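Local coordinates for protein hydrogenase maturation factor (Thermoanaerobacter tengcongensis, PDB 3VTH) that probably transfers the carbamoyl group of carbamoyl phosphate, at the expense of ATP, to the C-terminal cysteine of HypE during [NiFe]-hydrogenase maturation, at residues Phe17-Val20 against Gln21-Phe25; Tyr43-Ser47 against Gly48-Glu52; Glu69-Pro72 against Ser73-Ile77; Ile149-Arg153 against Ala154-Met158. All blocks are in the same frame, centred on the assembly; numbering follows the deposited sequence.

Interaction 1 of 4, residues Phe17-Val20 against Gln21-Phe25; sequences FGIV and QGVGF. With PO4 (phosphate ion), chain E.
Two backbone N-H groups grip oxygen O2 of the bound phosphate where the loop brings Phe-25 back against Val-20: Phe-25 N lies 2.8 Å from phosphate O2, and Val-23 N stands a little farther from the same oxygen at 3.2 Å. Other oxygens are held in the same way, with Gly-22 N 2.9 Å from O3 and Gly-24 N 2.8 Å from O1, so four consecutive amides wrap the anion, and Arg-26 NE adds a charged donor. Gly-22 and Gly-24 have positive phi (70° and 71°), which favours glycine, in a backbone whose N-H groups converge on the anion. Behind this cradle the packing is apolar. Val-20 crosses the Phe-25 ring obliquely, its CB 4.0 Å from Phe-25 CD1, while Val-20 O sits 3.5 Å from Phe-25 CB. Replacing Phe-25 by an alanine would probably open a gap beside the Val-20 methyls, and beside Pro-72 and Ile-77, and let the loop shift under the phosphate. Gln-21, extended beyond CG, carries its amide away to Gly-48 O and Tyr-151 N. The sequence GIVQGVGFR and the string of amides, with Gly-24 as N-cap of helix 25-35, match the phosphate-binding loop of acylphosphatases; the phosphate probably came from the crystallisation liquor but marks this predicted active site, where the helix start would add to the attraction for an anion.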
loop_
_atom_site.group_PDB
_atom_site.type_symbol
_atom_site.label_atom_id
_atom_site.label_comp_id
_atom_site.label_asym_id
_atom_site.label_seq_id
_atom_site.Cartn_x
_atom_site.Cartn_y
_atom_site.Cartn_z
ATOM N N PHE A 17 -12.277 -6.626 20.871
ATOM C CA PHE A 17 -12.420 -6.675 19.422
ATOM C C PHE A 17 -11.337 -5.852 18.736
ATOM O O PHE A 17 -10.874 -4.862 19.292
ATOM C CB PHE A 17 -13.797 -6.125 19.004
ATOM C CG PHE A 17 -14.957 -6.828 19.662
ATOM C CD1 PHE A 17 -15.627 -6.244 20.725
ATOM C CD2 PHE A 17 -15.365 -8.081 19.225
ATOM C CE1 PHE A 17 -16.714 -6.894 21.345
ATOM C CE2 PHE A 17 -16.441 -8.744 19.830
ATOM C CZ PHE A 17 -17.118 -8.146 20.894
ATOM N N GLY A 18 -10.992 -6.245 17.510
ATOM C CA GLY A 18 -9.963 -5.575 16.710
ATOM C C GLY A 18 -8.882 -6.570 16.333
ATOM O O GLY A 18 -9.145 -7.766 16.202
ATOM N N ILE A 19 -7.660 -6.082 16.127
ATOM C CA ILE A 19 -6.534 -6.989 15.967
ATOM C C ILE A 19 -6.130 -7.432 17.379
ATOM O O ILE A 19 -5.402 -6.736 18.089
ATOM C CB ILE A 19 -5.363 -6.356 15.188
ATOM C CG1 ILE A 19 -5.837 -5.927 13.782
ATOM C CG2 ILE A 19 -4.149 -7.343 15.121
ATOM C CD1 ILE A 19 -4.777 -5.185 12.933
ATOM N N VAL A 20 -6.665 -8.566 17.798
ATOM C CA VAL A 20 -6.531 -8.996 19.189
ATOM C C VAL A 20 -6.107 -10.470 19.287
ATOM O O VAL A 20 -6.114 -11.046 20.383
ATOM C CB VAL A 20 -7.829 -8.725 19.980
ATOM C CG1 VAL A 20 -8.145 -7.217 20.019
ATOM C CG2 VAL A 20 -9.019 -9.498 19.365
ATOM N N GLN A 21 -5.767 -11.075 18.148
ATOM C CA GLN A 21 -5.292 -12.473 18.115
ATOM C C GLN A 21 -3.934 -12.488 17.431
ATOM O O GLN A 21 -3.665 -11.633 16.576
ATOM C CB GLN A 21 -6.249 -13.383 17.342
ATOM C CG GLN A 21 -7.675 -13.412 17.901
ATOM C CD GLN A 21 -8.570 -14.368 17.155
ATOM O OE1 GLN A 21 -8.193 -14.917 16.113
ATOM N NE2 GLN A 21 -9.782 -14.571 17.676
ATOM N N GLY A 22 -3.083 -13.436 17.823
ATOM C CA GLY A 22 -1.711 -13.493 17.343
ATOM C C GLY A 22 -0.820 -12.385 17.860
ATOM O O GLY A 22 0.197 -12.032 17.225
ATOM N N VAL A 23 -1.179 -11.843 19.017
ATOM C CA VAL A 23 -0.459 -10.705 19.589
ATOM C C VAL A 23 0.007 -11.051 21.002
ATOM O O VAL A 23 0.529 -10.206 21.721
ATOM C CB VAL A 23 -1.319 -9.391 19.564
ATOM C CG1 VAL A 23 -1.800 -9.085 18.138
ATOM C CG2 VAL A 23 -2.557 -9.492 20.496
ATOM N N GLY A 24 -0.170 -12.306 21.398
ATOM C CA GLY A 24 0.123 -12.708 22.780
ATOM C C GLY A 24 -0.883 -12.169 23.782
ATOM O O GLY A 24 -0.551 -11.958 24.957
ATOM N N PHE A 25 -2.124 -11.978 23.340
ATOM C CA PHE A 25 -3.171 -11.530 24.250
ATOM C C PHE A 25 -3.566 -12.588 25.293
ATOM O O PHE A 25 -3.842 -12.253 26.440
ATOM C CB PHE A 25 -4.395 -11.044 23.479
ATOM C CG PHE A 25 -4.894 -9.688 23.910
ATOM C CD1 PHE A 25 -5.222 -8.725 22.957
ATOM C CD2 PHE A 25 -5.046 -9.376 25.266
ATOM C CE1 PHE A 25 -5.710 -7.461 23.341
ATOM C CE2 PHE A 25 -5.535 -8.117 25.671
ATOM C CZ PHE A 25 -5.864 -7.161 24.709
HETATM P P PO4 E . -2.732 -14.677 20.941
HETATM O O1 PO4 E . -1.295 -14.709 20.498
HETATM O O2 PO4 E . -3.209 -13.252 21.074
HETATM O O3 PO4 E . -3.568 -15.351 19.891
HETATM O O4 PO4 E . -2.874 -15.378 22.278
#

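Interaction 2 of 4, residues Tyr43-Ser47 against Gly48-Glu52; sequences YNNSS and GLYIE
Different first torsions bring two tyrosine rings together: Tyr-43 has CG between its backbone N and carbonyl carbon (chi1 60°), whereas Tyr-50 sends CG opposite its own N (chi1 -179°). Both side chains leave the same face of the hairpin and run side by side. Their planes are 20° apart and their centroids 4.6 Å apart, but the rings are slid so far that they barely overlap. The slide puts Tyr-43 OH over the centre of the Tyr-50 ring, 3.2 Å above its plane, while Tyr-50 CB lies over the Tyr-43 ring as a CH-pi contact, 4.0 Å from its centroid. Beneath them the two residues form an antiparallel hydrogen-bonded pair, with Tyr-50 N 3.0 Å from Tyr-43 O and Tyr-43 N returning a bond to Tyr-50 O. Tyr-50 OH donates to Glu-52 OE2 on its anti side. At the turn, Asn-45 OD1 accepts from Ser-47 N at 3.0 Å, which makes an Asx turn; Gly-48 N adds only a weak bond. Gly-48 suits its place because a side chain there would run into Ser-47 O. On the other face Leu-49 CD1 packs beside Asn-44, a predicted active-site residue next to the bound phosphate. That face turns to helix 25-35, where Leu-49 touches Phe-25 and Arg-26, while Tyr-50, opposite, reaches Gln-13 and Asn-15 of strand 10-17, and Lys-99 makes a cation-pi contact with Tyr-43.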
loop_
_atom_site.group_PDB
_atom_site.type_symbol
_atom_site.label_atom_id
_atom_site.label_comp_id
_atom_site.label_asym_id
_atom_site.label_seq_id
_atom_site.Cartn_x
_atom_site.Cartn_y
_atom_site.Cartn_z
ATOM N N TYR A 43 -9.903 -17.268 26.098
ATOM C CA TYR A 43 -9.735 -17.996 24.854
ATOM C C TYR A 43 -10.005 -17.100 23.652
ATOM O O TYR A 43 -10.720 -16.100 23.757
ATOM C CB TYR A 43 -10.621 -19.261 24.800
ATOM C CG TYR A 43 -12.125 -19.038 24.908
ATOM C CD1 TYR A 43 -12.778 -19.143 26.137
ATOM C CD2 TYR A 43 -12.894 -18.757 23.778
ATOM C CE1 TYR A 43 -14.171 -18.963 26.238
ATOM C CE2 TYR A 43 -14.284 -18.555 23.867
ATOM C CZ TYR A 43 -14.906 -18.666 25.105
ATOM O OH TYR A 43 -16.252 -18.477 25.201
ATOM N N ASN A 44 -9.419 -17.474 22.522
ATOM C CA ASN A 44 -9.717 -16.857 21.245
ATOM C C ASN A 44 -11.026 -17.397 20.722
ATOM O O ASN A 44 -11.239 -18.610 20.711
ATOM C CB ASN A 44 -8.613 -17.177 20.233
ATOM C CG ASN A 44 -7.409 -16.272 20.376
ATOM O OD1 ASN A 44 -6.465 -16.362 19.596
ATOM N ND2 ASN A 44 -7.438 -15.386 21.384
ATOM N N ASN A 45 -11.925 -16.517 20.302
ATOM C CA ASN A 45 -13.143 -17.002 19.655
ATOM C C ASN A 45 -13.205 -16.420 18.252
ATOM O O ASN A 45 -12.250 -15.793 17.823
ATOM C CB ASN A 45 -14.403 -16.762 20.506
ATOM C CG ASN A 45 -14.760 -15.295 20.655
ATOM O OD1 ASN A 45 -14.181 -14.420 20.006
ATOM N ND2 ASN A 45 -15.744 -15.020 21.504
ATOM N N SER A 46 -14.291 -16.639 17.519
ATOM C CA SER A 46 -14.281 -16.212 16.138
ATOM C C SER A 46 -14.470 -14.694 15.971
ATOM O O SER A 46 -14.339 -14.188 14.873
ATOM C CB SER A 46 -15.233 -17.044 15.263
ATOM O OG SER A 46 -16.532 -17.131 15.826
ATOM N N SER A 47 -14.729 -13.975 17.058
ATOM C CA SER A 47 -14.973 -12.545 16.958
ATOM C C SER A 47 -13.905 -11.708 17.658
ATOM O O SER A 47 -13.912 -10.471 17.575
ATOM C CB SER A 47 -16.411 -12.187 17.401
ATOM O OG SER A 47 -16.511 -12.256 18.806
ATOM N N GLY A 48 -12.969 -12.392 18.310
ATOM C CA GLY A 48 -11.868 -11.742 18.978
ATOM C C GLY A 48 -11.345 -12.492 20.189
ATOM O O GLY A 48 -10.903 -13.649 20.096
ATOM N N LEU A 49 -11.394 -11.817 21.331
ATOM C CA LEU A 49 -10.900 -12.382 22.569
ATOM C C LEU A 49 -12.031 -12.402 23.582
ATOM O O LEU A 49 -12.767 -11.421 23.718
ATOM C CB LEU A 49 -9.690 -11.587 23.080
ATOM C CG LEU A 49 -9.017 -12.164 24.332
ATOM C CD1 LEU A 49 -8.113 -13.342 23.985
ATOM C CD2 LEU A 49 -8.256 -11.080 25.051
ATOM N N TYR A 50 -12.189 -13.545 24.236
ATOM C CA TYR A 50 -13.200 -13.759 25.262
ATOM C C TYR A 50 -12.547 -14.032 26.627
ATOM O O TYR A 50 -11.645 -14.889 26.757
ATOM C CB TYR A 50 -14.076 -14.938 24.859
ATOM C CG TYR A 50 -15.192 -15.274 25.824
ATOM C CD1 TYR A 50 -14.938 -15.964 27.004
ATOM C CD2 TYR A 50 -16.505 -14.916 25.539
ATOM C CE1 TYR A 50 -15.976 -16.300 27.879
ATOM C CE2 TYR A 50 -17.540 -15.228 26.406
ATOM C CZ TYR A 50 -17.267 -15.923 27.571
ATOM O OH TYR A 50 -18.294 -16.229 28.418
ATOM N N ILE A 51 -13.024 -13.322 27.645
ATOM C CA ILE A 51 -12.495 -13.432 29.010
ATOM C C ILE A 51 -13.641 -13.545 30.004
ATOM O O ILE A 51 -14.646 -12.842 29.878
ATOM C CB ILE A 51 -11.653 -12.186 29.404
ATOM C CG1 ILE A 51 -10.467 -11.976 28.452
ATOM C CG2 ILE A 51 -11.125 -12.304 30.850
ATOM C CD1 ILE A 51 -9.915 -10.544 28.475
ATOM N N GLU A 52 -13.481 -14.440 30.977
ATOM C CA GLU A 52 -14.330 -14.494 32.172
ATOM C C GLU A 52 -13.400 -14.385 33.376
ATOM O O GLU A 52 -12.465 -15.187 33.510
ATOM C CB GLU A 52 -15.086 -15.821 32.257
ATOM C CG GLU A 52 -16.170 -16.012 31.196
ATOM C CD GLU A 52 -16.991 -17.299 31.369
ATOM O OE1 GLU A 52 -16.982 -17.898 32.469
ATOM O OE2 GLU A 52 -17.658 -17.708 30.384
#

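Interaction 3 of 4, residues Glu69-Pro72 against Ser73-Ile77; sequences ENPP and SLSVI
The flat carbonyl group of Pro-72 receives Ser-75 from two directions. In the carbonyl plane, on a lone pair, comes the hydroxyl, with Ser-75 OG 2.8 Å from Pro-72 O. Well above the plane (59° out of it) comes the amide, Ser-75 N standing 3.1 Å from the same Pro-72 O. A water also lies close to this oxygen and Ser-75 O. The hydroxyl gets there because Ser-75 OG is placed between its own backbone N and carbonyl carbon (chi1 75°), which swings it back toward the prolines. Serine suits the position: its oxygen is small enough to fit beside the Pro-71 ring, with Ser-75 OG 3.4 Å from Pro-71 CB. The Pro-71 ring also meets the tip of Ile-77, whose CD1 lies 3.6 Å from Pro-71 CB. Two successive prolines, lacking N-H groups, suit a chain that has just left helix 57-69 and is neither helix nor strand, and the Pro-72 ring packs on Phe-25 and Phe-28. The backbone bond closes a type I beta turn from Pro-72 to Ser-75, and the hydroxyl reinforces it. The turn leads the second helix of the ferredoxin-like acylphosphatase fold into its fourth strand, 76-85, at an edge of the sheet.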
loop_
_atom_site.group_PDB
_atom_site.type_symbol
_atom_site.label_atom_id
_atom_site.label_comp_id
_atom_site.label_asym_id
_atom_site.label_seq_id
_atom_site.Cartn_x
_atom_site.Cartn_y
_atom_site.Cartn_z
ATOM N N GLU A 69 -4.596 0.149 29.457
ATOM C CA GLU A 69 -3.391 0.989 29.544
ATOM C C GLU A 69 -2.165 0.444 28.818
ATOM O O GLU A 69 -1.425 1.209 28.196
ATOM C CB GLU A 69 -3.023 1.286 30.997
ATOM C CG GLU A 69 -3.723 2.506 31.563
ATOM C CD GLU A 69 -3.522 2.662 33.064
ATOM O OE1 GLU A 69 -2.582 2.053 33.628
ATOM O OE2 GLU A 69 -4.313 3.402 33.682
ATOM N N ASN A 70 -1.901 -0.855 28.941
ATOM C CA ASN A 70 -0.794 -1.427 28.163
ATOM C C ASN A 70 -1.111 -2.762 27.529
ATOM O O ASN A 70 -0.597 -3.799 27.949
ATOM C CB ASN A 70 0.550 -1.425 28.905
ATOM C CG ASN A 70 0.477 -2.072 30.233
ATOM O OD1 ASN A 70 0.177 -1.417 31.240
ATOM N ND2 ASN A 70 0.791 -3.367 30.276
ATOM N N PRO A 71 -1.975 -2.725 26.505
ATOM C CA PRO A 71 -2.292 -3.917 25.760
ATOM C C PRO A 71 -1.049 -4.397 25.004
ATOM O O PRO A 71 -0.069 -3.658 24.882
ATOM C CB PRO A 71 -3.366 -3.428 24.777
ATOM C CG PRO A 71 -3.055 -2.018 24.554
ATOM C CD PRO A 71 -2.535 -1.514 25.869
ATOM N N PRO A 72 -1.087 -5.628 24.488
ATOM C CA PRO A 72 0.081 -6.130 23.763
ATOM C C PRO A 72 0.468 -5.201 22.610
ATOM O O PRO A 72 -0.397 -4.528 22.033
ATOM C CB PRO A 72 -0.399 -7.487 23.242
ATOM C CG PRO A 72 -1.487 -7.912 24.282
ATOM C CD PRO A 72 -2.182 -6.612 24.544
ATOM N N SER A 73 1.764 -5.183 22.295
ATOM C CA SER A 73 2.381 -4.275 21.322
ATOM C C SER A 73 1.761 -4.325 19.921
ATOM O O SER A 73 1.671 -3.297 19.230
ATOM C CB SER A 73 3.876 -4.614 21.220
ATOM O OG SER A 73 4.519 -3.773 20.286
ATOM N N LEU A 74 1.360 -5.520 19.493
ATOM C CA LEU A 74 0.800 -5.691 18.142
ATOM C C LEU A 74 -0.723 -5.579 18.082
ATOM O O LEU A 74 -1.299 -5.631 16.994
ATOM C CB LEU A 74 1.236 -7.031 17.549
ATOM C CG LEU A 74 2.726 -7.285 17.308
ATOM C CD1 LEU A 74 2.862 -8.665 16.612
ATOM C CD2 LEU A 74 3.392 -6.171 16.476
ATOM N N SER A 75 -1.371 -5.455 19.239
ATOM C CA SER A 75 -2.825 -5.340 19.276
ATOM C C SER A 75 -3.279 -4.003 18.673
ATOM O O SER A 75 -2.575 -2.997 18.750
ATOM C CB SER A 75 -3.384 -5.545 20.703
ATOM O OG SER A 75 -3.162 -4.402 21.529
ATOM N N VAL A 76 -4.427 -4.021 18.001
ATOM C CA VAL A 76 -5.093 -2.796 17.602
ATOM C C VAL A 76 -6.531 -2.992 18.080
ATOM O O VAL A 76 -7.366 -3.515 17.351
ATOM C CB VAL A 76 -5.040 -2.549 16.072
ATOM C CG1 VAL A 76 -5.745 -1.226 15.706
ATOM C CG2 VAL A 76 -3.571 -2.562 15.552
ATOM N N ILE A 77 -6.782 -2.589 19.321
ATOM C CA ILE A 77 -8.075 -2.757 19.965
ATOM C C ILE A 77 -9.049 -1.683 19.509
ATOM O O ILE A 77 -8.740 -0.490 19.584
ATOM C CB ILE A 77 -7.937 -2.688 21.509
ATOM C CG1 ILE A 77 -7.039 -3.827 22.021
ATOM C CG2 ILE A 77 -9.332 -2.679 22.193
ATOM C CD1 ILE A 77 -6.676 -3.704 23.516
HETATM O O HOH W 1 -0.792 -1.682 20.813
#

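Interaction 4 of 4, residues Ile149-Arg153 against Ala154-Met158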
loop_
_atom_site.group_PDB
_atom_site.type_symbol
_atom_site.label_atom_id
_atom_site.label_comp_id
_atom_site.label_asym_id
_atom_site.label_seq_id
_atom_site.Cartn_x
_atom_site.Cartn_y
_atom_site.Cartn_z
ATOM N N ILE A 149 -9.221 -18.571 11.072
ATOM C CA ILE A 149 -9.297 -18.088 12.450
ATOM C C ILE A 149 -10.298 -18.986 13.160
ATOM O O ILE A 149 -11.000 -19.735 12.482
ATOM C CB ILE A 149 -9.711 -16.586 12.519
ATOM C CG1 ILE A 149 -11.078 -16.324 11.846
ATOM C CG2 ILE A 149 -8.638 -15.735 11.889
ATOM C CD1 ILE A 149 -12.298 -16.661 12.718
ATOM N N PRO A 150 -10.361 -18.951 14.517
ATOM C CA PRO A 150 -9.558 -18.207 15.482
ATOM C C PRO A 150 -8.086 -18.578 15.360
ATOM O O PRO A 150 -7.757 -19.755 15.134
ATOM C CB PRO A 150 -10.097 -18.674 16.836
ATOM C CG PRO A 150 -11.447 -19.172 16.582
ATOM C CD PRO A 150 -11.430 -19.724 15.175
ATOM N N TYR A 151 -7.222 -17.577 15.493
ATOM C CA TYR A 151 -5.776 -17.781 15.374
ATOM C C TYR A 151 -5.290 -18.812 16.398
ATOM O O TYR A 151 -5.581 -18.705 17.586
ATOM C CB TYR A 151 -5.041 -16.453 15.544
ATOM C CG TYR A 151 -3.528 -16.553 15.593
ATOM C CD1 TYR A 151 -2.855 -16.572 16.814
ATOM C CD2 TYR A 151 -2.775 -16.614 14.421
ATOM C CE1 TYR A 151 -1.457 -16.655 16.871
ATOM C CE2 TYR A 151 -1.374 -16.683 14.459
ATOM C CZ TYR A 151 -0.730 -16.697 15.687
ATOM O OH TYR A 151 0.641 -16.759 15.747
ATOM N N ASP A 152 -4.593 -19.833 15.899
ATOM C CA ASP A 152 -3.923 -20.841 16.703
ATOM C C ASP A 152 -2.890 -21.481 15.786
ATOM O O ASP A 152 -3.048 -21.447 14.580
ATOM C CB ASP A 152 -4.907 -21.930 17.154
ATOM C CG ASP A 152 -5.595 -21.595 18.461
ATOM O OD1 ASP A 152 -4.913 -21.168 19.422
ATOM O OD2 ASP A 152 -6.823 -21.765 18.527
ATOM N N ARG A 153 -1.861 -22.097 16.357
ATOM C CA ARG A 153 -0.820 -22.763 15.562
ATOM C C ARG A 153 -1.396 -23.727 14.515
ATOM O O ARG A 153 -0.912 -23.777 13.384
ATOM C CB ARG A 153 0.141 -23.534 16.484
ATOM C CG ARG A 153 1.472 -23.973 15.811
ATOM C CD ARG A 153 2.186 -24.916 16.780
ATOM N NE ARG A 153 3.521 -25.337 16.360
ATOM C CZ ARG A 153 4.654 -24.732 16.724
ATOM N NH1 ARG A 153 4.627 -23.626 17.476
ATOM N NH2 ARG A 153 5.820 -25.225 16.327
ATOM N N ALA A 154 -2.413 -24.500 14.908
ATOM C CA ALA A 154 -3.043 -25.488 14.040
ATOM C C ALA A 154 -3.696 -24.877 12.793
ATOM O O ALA A 154 -3.974 -25.593 11.829
ATOM C CB ALA A 154 -4.086 -26.327 14.832
ATOM N N LYS A 155 -3.961 -23.571 12.816
ATOM C CA LYS A 155 -4.543 -22.892 11.643
ATOM C C LYS A 155 -3.527 -21.981 10.941
ATOM O O LYS A 155 -3.897 -20.971 10.310
ATOM C CB LYS A 155 -5.803 -22.103 12.035
ATOM C CG LYS A 155 -6.936 -22.990 12.557
ATOM C CD LYS A 155 -8.238 -22.230 12.667
ATOM C CE LYS A 155 -9.326 -23.108 13.319
ATOM N NZ LYS A 155 -9.799 -24.173 12.401
ATOM N N THR A 156 -2.248 -22.333 11.069
ATOM C CA THR A 156 -1.161 -21.620 10.389
ATOM C C THR A 156 -0.286 -22.674 9.707
ATOM O O THR A 156 -0.446 -23.875 9.956
ATOM C CB THR A 156 -0.251 -20.842 11.378
ATOM O OG1 THR A 156 0.473 -21.783 12.178
ATOM C CG2 THR A 156 -1.056 -19.894 12.303
ATOM N N SER A 157 0.656 -22.257 8.853
ATOM C CA SER A 157 1.517 -23.284 8.259
ATOM C C SER A 157 2.549 -23.866 9.242
ATOM O O SER A 157 3.331 -24.749 8.866
ATOM C CB SER A 157 2.143 -22.830 6.938
ATOM O OG SER A 157 2.497 -21.487 6.971
ATOM N N MET A 158 2.534 -23.392 10.494
ATOM C CA MET A 158 3.288 -24.050 11.566
ATOM C C MET A 158 2.622 -25.355 12.023
ATOM O O MET A 158 3.164 -26.064 12.865
ATOM C CB MET A 158 3.516 -23.110 12.767
ATOM C CG MET A 158 4.548 -21.992 12.515
ATOM S SD MET A 158 6.117 -22.525 11.783
ATOM C CE MET A 158 6.878 -23.302 13.204
HETATM O O HOH W 2 -4.629 -18.998 12.576
HETATM O O HOH W 3 2.258 -27.725 15.080
#
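Thr-156 and Arg-153 make the tight part of this contact, in which one carbonyl takes two bonds from one residue. Thr-156 OG1 donates to Arg-153 O at 2.7 Å, tilted 19° from the carbonyl plane, and Thr-156 N reaches that oxygen from well above the plane. The same hydroxyl accepts from Met-158 N at 3.1 Å. With OG1 between backbone N and carbonyl carbon (chi1 68°), the methyl CG2 is turned the other way, 3.4 Å from Asp-152 O and against Tyr-151 CE2. A valine in place of Thr-156 would probably leave Met-158 N without its acceptor and strip Arg-153 O of its shortest bond. Lys-155 N bonds to Asp-152 O, completing a short 3-10 turn. The extended Arg-153 chain lays its CG 3.8 Å from Met-158 CB, which also lies over one guanidinium face, while Phe-161 O and Val-184 O take the terminal nitrogens. On the watery side, a well-formed bridge at the guanidinium edge joins Arg-153 NE to Met-158 O through a water. The loose part is the exposed Ala-154, a second water held weakly between Asp-152 N and Lys-155 O, and the Lys-155 end, whose CD rests 3.5 Å from Pro-150 O while NZ makes a long, weak ion pair with Asp-148. The arrangement is an ST turn following a 3-10 turn in the loop between helices 115-121 and 165-171, in sequence between the cysteines of the two zinc sites; just before it, Asp-152 bonds Ser-98 OG and forms a salt bridge with Arg-26 of the predicted acylphosphatase active site.

Overall arrangement
Interaction 1 is the hub, its centre 9 Å from that of interaction 2, 8 Å from interaction 3 and 13 Å from interaction 4. The Gln-21 amide joins two of them: NE2 lies 2.8 Å from Gly-48 O and OE1 2.9 Å from Tyr-151 N. Ile-19 N, 2.9 Å from Val-76 O, ties in the edge strand reached through 69-77. The Asn-44 side chain of interaction 2 and the Tyr-151 side chain of interaction 4 each come within about 3 Å of the phosphate, nearest atoms, so the predicted active site is lined from both the acylphosphatase-like domain and the 149-158 loop. Interactions 3 and 4 do not touch, their centres lying 20 Å apart.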